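Local coordinates for tail fiber protein (Acinetobacter phage AM24, PDB 5W5P) that probably recognises and degrades the capsular polysaccharide of its Acinetobacter baumannii host, serving as the trimeric tailspike of the phage, at residues G335-G340 / G371-A376; C351-G356 / A387-T392; Y416-E421 / N430-G435. All coordinates share one frame; numbering follows the deposited sequence.

Interaction 1 of 3, residues G335-G340 / G371-A376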
loop_
_atom_site.group_PDB
_atom_site.type_symbol
_atom_site.label_atom_id
_atom_site.label_comp_id
_atom_site.label_asym_id
_atom_site.label_seq_id
_atom_site.Cartn_x
_atom_site.Cartn_y
_atom_site.Cartn_z
ATOM N N GLY A 335 -6.349 3.912 2.352
ATOM C CA GLY A 335 -7.468 3.031 2.085
ATOM C C GLY A 335 -8.214 2.516 3.292
ATOM O O GLY A 335 -8.830 1.453 3.218
ATOM N N ASN A 336 -8.179 3.235 4.409
ATOM C CA ASN A 336 -8.940 2.800 5.569
ATOM C C ASN A 336 -10.438 2.967 5.328
ATOM O O ASN A 336 -10.881 3.745 4.479
ATOM C CB ASN A 336 -8.517 3.574 6.815
ATOM C CG ASN A 336 -7.157 3.151 7.316
ATOM O OD1 ASN A 336 -6.943 1.982 7.647
ATOM N ND2 ASN A 336 -6.217 4.093 7.349
ATOM N N TYR A 337 -11.219 2.207 6.091
ATOM C CA TYR A 337 -12.675 2.209 6.017
ATOM C C TYR A 337 -13.199 2.627 7.386
ATOM O O TYR A 337 -13.144 1.845 8.344
ATOM C CB TYR A 337 -13.190 0.827 5.603
ATOM C CG TYR A 337 -14.698 0.661 5.516
ATOM C CD1 TYR A 337 -15.469 0.506 6.663
ATOM C CD2 TYR A 337 -15.342 0.606 4.284
ATOM C CE1 TYR A 337 -16.833 0.338 6.590
ATOM C CE2 TYR A 337 -16.713 0.431 4.202
ATOM C CZ TYR A 337 -17.453 0.296 5.358
ATOM O OH TYR A 337 -18.818 0.121 5.290
ATOM N N PHE A 338 -13.684 3.861 7.480
ATOM C CA PHE A 338 -14.309 4.378 8.686
ATOM C C PHE A 338 -15.807 4.522 8.460
ATOM O O PHE A 338 -16.237 5.030 7.417
ATOM C CB PHE A 338 -13.712 5.726 9.081
ATOM C CG PHE A 338 -12.230 5.698 9.296
ATOM C CD1 PHE A 338 -11.701 5.232 10.490
ATOM C CD2 PHE A 338 -11.363 6.155 8.314
ATOM C CE1 PHE A 338 -10.330 5.212 10.698
ATOM C CE2 PHE A 338 -9.993 6.142 8.514
ATOM C CZ PHE A 338 -9.474 5.669 9.707
ATOM N N GLU A 339 -16.598 4.076 9.437
ATOM C CA GLU A 339 -18.054 4.111 9.315
ATOM C C GLU A 339 -18.686 4.260 10.690
ATOM O O GLU A 339 -18.530 3.379 11.541
ATOM C CB GLU A 339 -18.574 2.846 8.627
ATOM C CG GLU A 339 -20.080 2.830 8.419
ATOM C CD GLU A 339 -20.567 4.013 7.601
ATOM O OE1 GLU A 339 -19.914 4.350 6.590
ATOM O OE2 GLU A 339 -21.605 4.605 7.964
ATOM N N GLY A 340 -19.401 5.367 10.897
ATOM C CA GLY A 340 -20.223 5.580 12.076
ATOM C C GLY A 340 -19.535 5.393 13.411
ATOM O O GLY A 340 -19.978 4.583 14.230
ATOM N N GLY A 371 -7.033 7.755 -0.241
ATOM C CA GLY A 371 -8.113 6.813 -0.484
ATOM C C GLY A 371 -8.865 6.309 0.729
ATOM O O GLY A 371 -9.408 5.201 0.692
ATOM N N ASN A 372 -8.922 7.088 1.802
ATOM C CA ASN A 372 -9.711 6.721 2.967
ATOM C C ASN A 372 -11.162 7.147 2.783
ATOM O O ASN A 372 -11.457 8.125 2.091
ATOM C CB ASN A 372 -9.142 7.367 4.231
ATOM C CG ASN A 372 -7.697 6.995 4.472
ATOM O OD1 ASN A 372 -7.408 5.943 5.036
ATOM N ND2 ASN A 372 -6.779 7.852 4.039
ATOM N N GLN A 373 -12.072 6.400 3.400
ATOM C CA GLN A 373 -13.463 6.818 3.523
ATOM C C GLN A 373 -13.728 7.189 4.970
ATOM O O GLN A 373 -13.639 6.336 5.860
ATOM C CB GLN A 373 -14.441 5.734 3.078
ATOM C CG GLN A 373 -15.884 6.075 3.414
ATOM C CD GLN A 373 -16.832 4.907 3.213
ATOM O OE1 GLN A 373 -17.153 4.183 4.159
ATOM N NE2 GLN A 373 -17.303 4.732 1.985
ATOM N N PHE A 374 -14.045 8.457 5.199
ATOM C CA PHE A 374 -14.396 8.940 6.528
ATOM C C PHE A 374 -15.917 9.053 6.636
ATOM O O PHE A 374 -16.501 10.136 6.573
ATOM C CB PHE A 374 -13.720 10.278 6.800
ATOM C CG PHE A 374 -12.222 10.249 6.680
ATOM C CD1 PHE A 374 -11.442 9.668 7.666
ATOM C CD2 PHE A 374 -11.591 10.838 5.592
ATOM C CE1 PHE A 374 -10.056 9.657 7.564
ATOM C CE2 PHE A 374 -10.205 10.831 5.479
ATOM C CZ PHE A 374 -9.436 10.238 6.467
ATOM N N GLY A 375 -16.556 7.891 6.787
ATOM C CA GLY A 375 -17.999 7.837 6.930
ATOM C C GLY A 375 -18.444 8.187 8.335
ATOM O O GLY A 375 -18.294 7.383 9.260
ATOM N N ALA A 376 -18.995 9.383 8.509
ATOM C CA ALA A 376 -19.271 9.908 9.837
ATOM C C ALA A 376 -20.639 9.469 10.337
ATOM O O ALA A 376 -21.585 9.296 9.561
ATOM C CB ALA A 376 -19.196 11.435 9.839
#
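Strands 337-339 and 373-375 run side by side, 4.7 Å apart and only 8° from parallel, pairing Tyr337 with Gln373, Phe338 with Phe374 and Glu339 with Gly375. The backbone bonds zigzag between them: Gln373 N to Asn336 O, Phe338 N to Gln373 O, Gly375 N to Phe338 O, and Gly340 N to Gly375 O at 2.8 Å. Before the strands the chain bends, and Gly335 and Gly371 take positive phi there, a conformation glycine adopts easily. In this bend Asn372 OD1 receives Asn336 N at 2.9 Å, the donor lying 39° above the carbonyl plane, and a weak second bond from Asn336 ND2. The two amides point the same way, both CG atoms being anti to their carbonyl carbons. Asn372 ND2 passes the link on to Asn411, while Asn336 ND2 reaches Cys311 O. Such an asparagine row, one residue per coil, is a known feature of right-handed parallel beta-helices, the fold of many phage tailspikes. Inside the coil the Phe338 and Phe374 rings are nearly parallel but slid apart, centroids 5.4 Å from each other. They touch through Phe338 CD2 and Phe374 CD1 at 3.6 Å, and Gln373 O lies in the plane of the Phe338 ring at its edge. Phe322 meets Phe338 edge-to-face, and Leu352 packs on both phenylalanines. On the other side of the sheet the end of Gln373 lies over one face of the Tyr337 ring, toward its rim, with the amide inclined 45° to it. Val308 of the second subunit packs on both residues. Beyond them Glu339 bends at chi2 and brings OE1 to 4.0 Å from Gly375 CA, an approach made possible because glycine has no side chain on that face.

Interaction 2 of 3, residues C351-G356 / A387-T392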
loop_
_atom_site.group_PDB
_atom_site.type_symbol
_atom_site.label_atom_id
_atom_site.label_comp_id
_atom_site.label_asym_id
_atom_site.label_seq_id
_atom_site.Cartn_x
_atom_site.Cartn_y
_atom_site.Cartn_z
ATOM N N CYS A 351 -12.460 13.835 16.568
ATOM C CA CYS A 351 -11.667 13.505 15.396
ATOM C C CYS A 351 -11.460 11.999 15.353
ATOM O O CYS A 351 -11.529 11.318 16.380
ATOM C CB CYS A 351 -10.320 14.239 15.403
ATOM S SG CYS A 351 -9.139 13.685 16.651
ATOM N N LEU A 352 -11.223 11.486 14.145
ATOM C CA LEU A 352 -10.857 10.088 13.976
ATOM C C LEU A 352 -9.365 9.871 14.167
ATOM O O LEU A 352 -8.951 8.816 14.662
ATOM C CB LEU A 352 -11.276 9.603 12.589
ATOM C CG LEU A 352 -12.695 9.045 12.511
ATOM C CD1 LEU A 352 -13.084 8.810 11.069
ATOM C CD2 LEU A 352 -12.801 7.755 13.328
ATOM N N ILE A 353 -8.551 10.848 13.777
ATOM C CA ILE A 353 -7.104 10.768 13.903
ATOM C C ILE A 353 -6.594 12.099 14.434
ATOM O O ILE A 353 -7.001 13.163 13.959
ATOM C CB ILE A 353 -6.423 10.426 12.562
ATOM C CG1 ILE A 353 -6.802 9.011 12.120
ATOM C CG2 ILE A 353 -4.910 10.569 12.680
ATOM C CD1 ILE A 353 -6.404 8.690 10.700
ATOM N N GLU A 354 -5.721 12.039 15.429
ATOM C CA GLU A 354 -5.012 13.203 15.925
ATOM C C GLU A 354 -3.536 13.041 15.594
ATOM O O GLU A 354 -2.956 11.979 15.837
ATOM C CB GLU A 354 -5.211 13.367 17.432
ATOM C CG GLU A 354 -4.251 14.356 18.072
ATOM C CD GLU A 354 -4.416 14.438 19.576
ATOM O OE1 GLU A 354 -5.550 14.682 20.044
ATOM O OE2 GLU A 354 -3.407 14.256 20.295
ATOM N N LEU A 355 -2.945 14.082 15.015
ATOM C CA LEU A 355 -1.521 14.135 14.730
ATOM C C LEU A 355 -0.903 15.303 15.485
ATOM O O LEU A 355 -1.599 16.142 16.064
ATOM C CB LEU A 355 -1.252 14.281 13.223
ATOM C CG LEU A 355 -1.901 13.255 12.289
ATOM C CD1 LEU A 355 -1.599 13.574 10.824
ATOM C CD2 LEU A 355 -1.473 11.820 12.647
ATOM N N GLY A 356 0.425 15.348 15.480
ATOM C CA GLY A 356 1.115 16.521 15.965
ATOM C C GLY A 356 1.152 17.622 14.923
ATOM O O GLY A 356 1.259 17.370 13.724
ATOM N N ALA A 387 -13.116 17.461 12.894
ATOM C CA ALA A 387 -12.367 17.217 11.670
ATOM C C ALA A 387 -11.863 15.784 11.711
ATOM O O ALA A 387 -11.486 15.295 12.776
ATOM C CB ALA A 387 -11.196 18.191 11.508
ATOM N N ASP A 388 -11.866 15.111 10.557
ATOM C CA ASP A 388 -11.431 13.716 10.524
ATOM C C ASP A 388 -10.004 13.564 11.046
ATOM O O ASP A 388 -9.713 12.635 11.808
ATOM C CB ASP A 388 -11.548 13.152 9.106
ATOM C CG ASP A 388 -12.993 12.935 8.677
ATOM O OD1 ASP A 388 -13.772 12.339 9.451
ATOM O OD2 ASP A 388 -13.351 13.356 7.555
ATOM N N VAL A 389 -9.107 14.473 10.664
ATOM C CA VAL A 389 -7.700 14.440 11.065
ATOM C C VAL A 389 -7.366 15.794 11.686
ATOM O O VAL A 389 -7.378 16.816 10.989
ATOM C CB VAL A 389 -6.769 14.138 9.881
ATOM C CG1 VAL A 389 -5.319 14.035 10.341
ATOM C CG2 VAL A 389 -7.210 12.866 9.152
ATOM N N LYS A 390 -7.066 15.808 12.983
ATOM C CA LYS A 390 -6.817 17.041 13.725
ATOM C C LYS A 390 -5.331 17.207 14.018
ATOM O O LYS A 390 -4.687 16.284 14.534
ATOM C CB LYS A 390 -7.604 17.066 15.036
ATOM C CG LYS A 390 -8.899 17.838 14.947
ATOM C CD LYS A 390 -9.575 17.963 16.297
ATOM C CE LYS A 390 -10.948 18.587 16.138
ATOM N NZ LYS A 390 -11.739 18.509 17.383
ATOM N N PHE A 391 -4.804 18.389 13.713
ATOM C CA PHE A 391 -3.402 18.714 13.945
ATOM C C PHE A 391 -3.203 20.205 13.698
ATOM O O PHE A 391 -4.065 20.884 13.132
ATOM C CB PHE A 391 -2.473 17.886 13.047
ATOM C CG PHE A 391 -2.676 18.122 11.574
ATOM C CD1 PHE A 391 -3.611 17.391 10.863
ATOM C CD2 PHE A 391 -1.920 19.070 10.898
ATOM C CE1 PHE A 391 -3.794 17.606 9.503
ATOM C CE2 PHE A 391 -2.098 19.290 9.542
ATOM C CZ PHE A 391 -3.035 18.556 8.844
ATOM N N THR A 392 -2.049 20.708 14.133
ATOM C CA THR A 392 -1.622 22.072 13.845
ATOM C C THR A 392 -0.305 22.013 13.084
ATOM O O THR A 392 0.668 21.419 13.564
ATOM C CB THR A 392 -1.469 22.889 15.130
ATOM O OG1 THR A 392 -2.630 22.717 15.951
ATOM C CG2 THR A 392 -1.297 24.361 14.809
HETATM O O HOH W 1 1.728 19.256 11.951
#
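Asp388 O is gripped by two successive amides of the facing segment, Ile353 N at 2.9 Å, nearly along the C=O axis, and Leu352 N in a weaker, more bent bond at 3.0 Å. Leu352 and Asp388 both have helix-like backbone angles, so the two chains bend together at this point before straightening into strands. From there the bonds are short and direct: Lys390 N gives to Ile353 O at 2.8 Å, and Leu355 N to Lys390 O at 2.8 Å. Beside the bend, the side chains of Leu352 and Asp388 run the same way. The carboxylate of Asp388 is buried, but OD2 is bonded to Thr413 OG1 and OD1 to Tyr386 OH, which suits an acceptor to this place. Val389 and Leu355 turn branched apolar groups into the coil, where Val389 CG1 meets Leu355 CD1 at 3.8 Å with Phe369 close to both. Phe391 meets Leu355 mainly through CB, 3.8 Å from Leu355 CB, and its ring lies obliquely by Leu355 CD1. Its CG sits between the backbone N and the carbonyl carbon (chi1 62°), which leads the ring on toward Pro406 and Val424. On the face of Glu354, the stretched methylenes of Lys390 pass alongside Cys351, with CG 3.9 Å from Cys351 CB. The lysine chain lies against the small cysteine and continues to Leu349 O and Asn385 O, which receive NZ. At the far end a water lies between Gly356 O and Thr392 O, the latter 2.9 Å from it. In-register parallel strands with an apolar inner face and a polar outer one are characteristic of one wall of the parallel beta-helix that forms the shaft of many tailspikes.

Interaction 3 of 3, residues Y416-E421 / N430-G435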
loop_
_atom_site.group_PDB
_atom_site.type_symbol
_atom_site.label_atom_id
_atom_site.label_comp_id
_atom_site.label_asym_id
_atom_site.label_seq_id
_atom_site.Cartn_x
_atom_site.Cartn_y
_atom_site.Cartn_z
ATOM N N TYR A 416 -18.079 17.355 8.800
ATOM C CA TYR A 416 -17.940 18.795 8.639
ATOM C C TYR A 416 -16.603 19.146 7.996
ATOM O O TYR A 416 -16.544 19.972 7.077
ATOM C CB TYR A 416 -18.094 19.500 9.982
ATOM C CG TYR A 416 -18.275 20.985 9.819
ATOM C CD1 TYR A 416 -19.490 21.511 9.405
ATOM C CD2 TYR A 416 -17.227 21.863 10.055
ATOM C CE1 TYR A 416 -19.662 22.873 9.237
ATOM C CE2 TYR A 416 -17.390 23.228 9.887
ATOM C CZ TYR A 416 -18.610 23.724 9.479
ATOM O OH TYR A 416 -18.783 25.076 9.316
ATOM N N ARG A 417 -15.525 18.509 8.446
ATOM C CA ARG A 417 -14.206 18.768 7.896
ATOM C C ARG A 417 -13.411 17.473 7.836
ATOM O O ARG A 417 -13.609 16.559 8.643
ATOM C CB ARG A 417 -13.445 19.804 8.726
ATOM C CG ARG A 417 -13.706 21.244 8.308
ATOM C CD ARG A 417 -12.712 22.188 8.961
ATOM N NE ARG A 417 -12.928 23.569 8.554
ATOM C CZ ARG A 417 -13.651 24.448 9.239
ATOM N NH1 ARG A 417 -14.233 24.092 10.379
ATOM N NH2 ARG A 417 -13.790 25.682 8.784
HETATM N N MSE A 418 -12.500 17.413 6.874
HETATM C CA MSE A 418 -11.595 16.282 6.771
HETATM C C MSE A 418 -10.310 16.536 7.560
HETATM O O MSE A 418 -9.682 15.593 8.051
HETATM C CB MSE A 418 -11.273 15.984 5.311
HETATM C CG MSE A 418 -10.647 14.615 5.108
HETATM SE SE MSE A 418 -10.008 14.356 3.291
HETATM C CE MSE A 418 -11.733 14.292 2.376
ATOM N N TRP A 419 -9.929 17.809 7.687
ATOM C CA TRP A 419 -8.731 18.178 8.428
ATOM C C TRP A 419 -8.928 19.555 9.051
ATOM O O TRP A 419 -9.844 20.300 8.691
ATOM C CB TRP A 419 -7.485 18.150 7.530
ATOM C CG TRP A 419 -7.536 19.095 6.365
ATOM C CD1 TRP A 419 -7.296 20.439 6.390
ATOM C CD2 TRP A 419 -7.838 18.769 5.002
ATOM N NE1 TRP A 419 -7.429 20.966 5.132
ATOM C CE2 TRP A 419 -7.764 19.963 4.261
ATOM C CE3 TRP A 419 -8.165 17.584 4.339
ATOM C CZ2 TRP A 419 -8.006 20.007 2.890
ATOM C CZ3 TRP A 419 -8.408 17.631 2.981
ATOM C CH2 TRP A 419 -8.324 18.832 2.271
ATOM N N SER A 420 -8.057 19.880 10.006
ATOM C CA SER A 420 -8.096 21.193 10.641
ATOM C C SER A 420 -7.907 22.285 9.598
ATOM O O SER A 420 -6.977 22.232 8.788
ATOM C CB SER A 420 -7.012 21.298 11.714
ATOM O OG SER A 420 -7.206 20.356 12.751
ATOM N N GLU A 421 -8.793 23.280 9.625
ATOM C CA GLU A 421 -8.785 24.322 8.606
ATOM C C GLU A 421 -7.437 25.032 8.563
ATOM O O GLU A 421 -6.831 25.317 9.601
ATOM C CB GLU A 421 -9.908 25.332 8.867
ATOM C CG GLU A 421 -9.816 26.042 10.213
ATOM C CD GLU A 421 -10.825 25.526 11.230
ATOM O OE1 GLU A 421 -11.759 26.285 11.575
ATOM O OE2 GLU A 421 -10.684 24.367 11.684
ATOM N N ASN A 430 -10.064 14.819 -3.422
ATOM C CA ASN A 430 -10.850 14.493 -2.241
ATOM C C ASN A 430 -12.321 14.824 -2.456
ATOM O O ASN A 430 -12.673 15.735 -3.217
ATOM C CB ASN A 430 -10.324 15.253 -1.021
ATOM C CG ASN A 430 -8.888 14.894 -0.687
ATOM O OD1 ASN A 430 -8.598 13.782 -0.227
ATOM N ND2 ASN A 430 -7.977 15.833 -0.923
ATOM N N ALA A 431 -13.183 14.087 -1.757
ATOM C CA ALA A 431 -14.625 14.271 -1.839
ATOM C C ALA A 431 -15.156 14.770 -0.503
ATOM O O ALA A 431 -14.853 14.192 0.543
ATOM C CB ALA A 431 -15.320 12.973 -2.230
ATOM N N PHE A 432 -15.950 15.836 -0.544
ATOM C CA PHE A 432 -16.518 16.460 0.652
ATOM C C PHE A 432 -18.039 16.418 0.550
ATOM O O PHE A 432 -18.695 17.447 0.378
ATOM C CB PHE A 432 -16.009 17.893 0.812
ATOM C CG PHE A 432 -14.523 18.015 0.693
ATOM C CD1 PHE A 432 -13.714 17.836 1.801
ATOM C CD2 PHE A 432 -13.932 18.298 -0.530
ATOM C CE1 PHE A 432 -12.343 17.940 1.693
ATOM C CE2 PHE A 432 -12.560 18.403 -0.645
ATOM C CZ PHE A 432 -11.764 18.227 0.466
ATOM N N SER A 433 -18.597 15.220 0.663
ATOM C CA SER A 433 -20.036 15.052 0.529
ATOM C C SER A 433 -20.755 15.787 1.657
ATOM O O SER A 433 -20.378 15.682 2.827
ATOM C CB SER A 433 -20.376 13.560 0.529
ATOM O OG SER A 433 -21.727 13.323 0.870
ATOM N N GLY A 434 -21.777 16.567 1.298
ATOM C CA GLY A 434 -22.510 17.361 2.263
ATOM C C GLY A 434 -21.792 18.595 2.771
ATOM O O GLY A 434 -22.417 19.420 3.450
ATOM N N GLY A 435 -20.503 18.746 2.480
ATOM C CA GLY A 435 -19.763 19.931 2.854
ATOM C C GLY A 435 -19.173 20.616 1.638
ATOM O O GLY A 435 -19.776 20.604 0.559
#
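Van der Waals contacts around Met418, present as selenomethionine, make up most of the meeting. Its long chain starts with CG anti to the backbone N (chi1 -165°) and bends only at chi3, which sets CE against the Ala431 carbonyl oxygen O at 3.6 Å as well as Asn430 CB and Phe432 CE1, each at 3.8 Å. A flexible, unbranched side chain suits the task of threading from a loop to the strand. Phe374, from the neighbouring coil, packs on the same side chain, so the contact belongs to the interior of what are probably the last coils of the beta-helix.

The aromatic contact is between Trp419 and Phe432, whose planes are 75° apart. Trp419 CH2 comes to 3.9 Å from Phe432 CZ, near the plane of the phenyl ring at its edge. On another side the indole stacks with Phe408, so this wide ring bridges two phenylalanines.

The polar groups at the contact find their partners outside it. Asn430 OD1 is 3.8 Å from the Met418 selenium, yet it is bonded to Asn411 ND2, and Asn430 ND2 serves Phe408 O and Gln427 OE1. After Phe432 the chain reverses in a type II turn, closed by Gly435 N to Phe432 O, with Gly434 at the third position, where positive phi favours glycine.

Loop and strand are therefore joined by dispersion and shape rather than by directional bonds.

How the interactions relate
Interaction 1 opens at 335-340 and closes at 371-376, one beta-helix coil later. Within that loop lies 351-356, whose partner 387-392 comes beyond it, so interactions 1 and 2 cross and hold two walls of the same pair of coils in step. Interaction 3 follows in series, a short loop closed by 430-435 as the coils near their end. The three meet inside: Leu352 lies against Phe338 and Phe374, and Phe374 in turn touches Met418. Segment 416-421, though not a regular strand, runs beside 387-392, with Asp388 N facing Arg417 O and Val389 N facing Met418 O in probable hydrogen bonds. Interactions 1 and 3 both border the second subunit.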